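Local coordinates for bifunctional endomannanase/endoglucanase (Caldanaerobius polysaccharolyticus, PDB 3W0K), which probably hydrolyses internal linkages of beta-mannan and cellulose chains, as a bifunctional endo-acting glycoside hydrolase of family 5, at residues Tyr144-Arg148 / Glu149-Ser153. Sequence-based numbering, arbitrary orientation.
Sequences YGLTR and ENHAS
ND2 of the Asn150 carboxamide donates to Gly145 O at 3.0 Å, the acceptor lying almost in the amide plane. Thr147 N comes from above that plane, 39° out of it, and still makes a straight bond of 2.9 Å to Asn150 OD1. The second flat group, the His151 ring, has Leu146 CD1 obliquely beside it and, in plane at its edge, a water hydrogen-bonded to ND1 (2.8 Å), which donates to Arg148 O. The amide can double back on the preceding loop because CG of Asn150 sits between its own backbone N and carbonyl carbon (chi1 62°). Thr147 answers in kind: its OG1 accepts from Asn150 N at 2.9 Å, nearly linearly. These reciprocal bonds form a capping box, with Thr147 as N-cap of helix 148-165, which follows the fourth strand of the TIM barrel. With an alanine here instead of Asn150, Thr147 N and Gly145 O would probably lose their side-chain mate, and the loop before the helix would be freer to move. Leu146 CG packs 4.1 Å from His151 CB, the two side chains running alongside each other, and Leu176 of helix 176-179 also touches His151. The extended Arg148 chain leads away from this turn to a salt bridge with Glu185.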
ATOM      1  N   TYR A 144      -7.091  -7.958  17.855  1.00 12.02           N
ATOM      2  CA  TYR A 144      -8.321  -8.429  17.218  1.00 11.59           C
ATOM      3  C   TYR A 144      -8.303  -9.943  17.008  1.00 12.47           C
ATOM      4  O   TYR A 144      -8.868 -10.456  16.038  1.00 13.75           O
ATOM      5  CB  TYR A 144      -8.541  -7.712  15.879  1.00 11.92           C
ATOM      6  CG  TYR A 144      -8.417  -6.207  15.952  1.00 12.54           C
ATOM      7  CD1 TYR A 144      -9.280  -5.450  16.749  1.00 12.18           C
ATOM      8  CD2 TYR A 144      -7.430  -5.538  15.235  1.00 11.73           C
ATOM      9  CE1 TYR A 144      -9.155  -4.067  16.825  1.00 13.60           C
ATOM     10  CE2 TYR A 144      -7.297  -4.158  15.303  1.00 13.48           C
ATOM     11  CZ  TYR A 144      -8.163  -3.426  16.100  1.00 14.41           C
ATOM     12  OH  TYR A 144      -8.028  -2.061  16.174  1.00 17.80           O
ATOM     13  N   GLY A 145      -7.622 -10.651  17.907  1.00 11.89           N
ATOM     14  CA  GLY A 145      -7.547 -12.100  17.820  1.00 11.80           C
ATOM     15  C   GLY A 145      -6.668 -12.678  16.724  1.00 12.00           C
ATOM     16  O   GLY A 145      -6.662 -13.889  16.525  1.00 13.05           O
ATOM     17  N   LEU A 146      -5.911 -11.837  16.023  1.00 11.18           N
ATOM     18  CA  LEU A 146      -5.050 -12.335  14.955  1.00 10.12           C
ATOM     19  C   LEU A 146      -3.857 -13.122  15.478  1.00 10.08           C
ATOM     20  O   LEU A 146      -3.238 -12.753  16.479  1.00 10.05           O
ATOM     21  CB  LEU A 146      -4.545 -11.184  14.066  1.00  9.65           C
ATOM     22  CG  LEU A 146      -3.685 -11.562  12.844  1.00  8.89           C
ATOM     23  CD1 LEU A 146      -3.860 -10.551  11.720  1.00 10.21           C
ATOM     24  CD2 LEU A 146      -2.203 -11.678  13.210  1.00 10.83           C
ATOM     25  N   THR A 147      -3.574 -14.234  14.809  1.00  9.69           N
ATOM     26  CA  THR A 147      -2.422 -15.077  15.116  1.00  9.96           C
ATOM     27  C   THR A 147      -1.817 -15.379  13.752  1.00 10.75           C
ATOM     28  O   THR A 147      -2.486 -15.223  12.726  1.00 11.52           O
ATOM     29  CB  THR A 147      -2.814 -16.423  15.782  1.00 10.04           C
ATOM     30  OG1 THR A 147      -3.614 -17.201  14.884  1.00 11.89           O
ATOM     31  CG2 THR A 147      -3.582 -16.190  17.074  1.00 11.56           C
ATOM     32  N   ARG A 148      -0.550 -15.770  13.715  1.00 10.62           N
ATOM     33  CA  ARG A 148       0.062 -16.099  12.431  1.00 11.11           C
ATOM     34  C   ARG A 148      -0.707 -17.243  11.777  1.00 11.77           C
ATOM     35  O   ARG A 148      -0.885 -17.266  10.560  1.00 12.15           O
ATOM     36  CB  ARG A 148       1.531 -16.492  12.601  1.00 10.99           C
ATOM     37  CG  ARG A 148       2.471 -15.331  12.867  1.00 12.27           C
ATOM     38  CD  ARG A 148       3.907 -15.809  12.814  1.00 13.59           C
ATOM     39  NE  ARG A 148       4.868 -14.775  13.191  1.00 13.69           N
ATOM     40  CZ  ARG A 148       5.412 -13.900  12.349  1.00 13.14           C
ATOM     41  NH1 ARG A 148       5.091 -13.908  11.060  1.00 13.69           N
ATOM     42  NH2 ARG A 148       6.318 -13.041  12.796  1.00 15.10           N
ATOM     43  N   GLU A 149      -1.204 -18.162  12.603  1.00 12.90           N
ATOM     44  CA  GLU A 149      -1.955 -19.313  12.121  1.00 14.15           C
ATOM     45  C   GLU A 149      -3.298 -18.958  11.481  1.00 12.36           C
ATOM     46  O   GLU A 149      -3.584 -19.405  10.368  1.00 12.16           O
ATOM     47  CB  GLU A 149      -2.168 -20.321  13.254  1.00 17.64           C
ATOM     48  CG  GLU A 149      -2.829 -21.623  12.817  1.00 24.66           C
ATOM     49  CD  GLU A 149      -2.949 -22.631  13.947  1.00 29.85           C
ATOM     50  OE1 GLU A 149      -1.979 -22.786  14.720  1.00 34.03           O
ATOM     51  OE2 GLU A 149      -4.015 -23.275  14.057  1.00 33.95           O
ATOM     52  N   ASN A 150      -4.129 -18.165  12.161  1.00 11.51           N
ATOM     53  CA  ASN A 150      -5.417 -17.834  11.560  1.00 10.57           C
ATOM     54  C   ASN A 150      -5.318 -16.864  10.385  1.00 10.61           C
ATOM     55  O   ASN A 150      -6.114 -16.940   9.449  1.00 11.29           O
ATOM     56  CB  ASN A 150      -6.506 -17.452  12.593  1.00 10.01           C
ATOM     57  CG  ASN A 150      -6.180 -16.210  13.410  1.00 11.90           C
ATOM     58  OD1 ASN A 150      -5.550 -15.267  12.935  1.00 10.12           O
ATOM     59  ND2 ASN A 150      -6.682 -16.183  14.642  1.00 12.88           N
ATOM     60  N   HIS A 151      -4.300 -16.007  10.399  1.00  9.20           N
ATOM     61  CA  HIS A 151      -4.087 -15.081   9.293  1.00  9.28           C
ATOM     62  C   HIS A 151      -3.670 -15.913   8.081  1.00  8.95           C
ATOM     63  O   HIS A 151      -4.220 -15.752   6.991  1.00  8.88           O
ATOM     64  CB  HIS A 151      -2.986 -14.066   9.630  1.00  8.81           C
ATOM     65  CG  HIS A 151      -2.498 -13.287   8.445  1.00  9.30           C
ATOM     66  ND1 HIS A 151      -1.332 -13.600   7.781  1.00  9.85           N
ATOM     67  CD2 HIS A 151      -3.024 -12.217   7.799  1.00 10.42           C
ATOM     68  CE1 HIS A 151      -1.159 -12.757   6.777  1.00 10.71           C
ATOM     69  NE2 HIS A 151      -2.171 -11.908   6.766  1.00 10.98           N
ATOM     70  N   ALA A 152      -2.712 -16.819   8.279  1.00  9.49           N
ATOM     71  CA  ALA A 152      -2.242 -17.673   7.191  1.00  9.07           C
ATOM     72  C   ALA A 152      -3.379 -18.515   6.614  1.00  9.86           C
ATOM     73  O   ALA A 152      -3.515 -18.631   5.398  1.00 10.08           O
ATOM     74  CB  ALA A 152      -1.102 -18.574   7.674  1.00  8.59           C
ATOM     75  N   SER A 153      -4.211 -19.077   7.488  1.00 10.16           N
ATOM     76  CA  SER A 153      -5.335 -19.894   7.040  1.00 10.57           C
ATOM     77  C   SER A 153      -6.296 -19.095   6.163  1.00 10.55           C
ATOM     78  O   SER A 153      -6.746 -19.588   5.128  1.00 10.35           O
ATOM     79  CB  SER A 153      -6.078 -20.498   8.235  1.00 14.39           C
ATOM     80  OG  SER A 153      -5.280 -21.475   8.883  1.00 17.45           O
TER
HETATM   81  O   HOH W   1       0.484 -15.517   8.839  1.00 11.93           O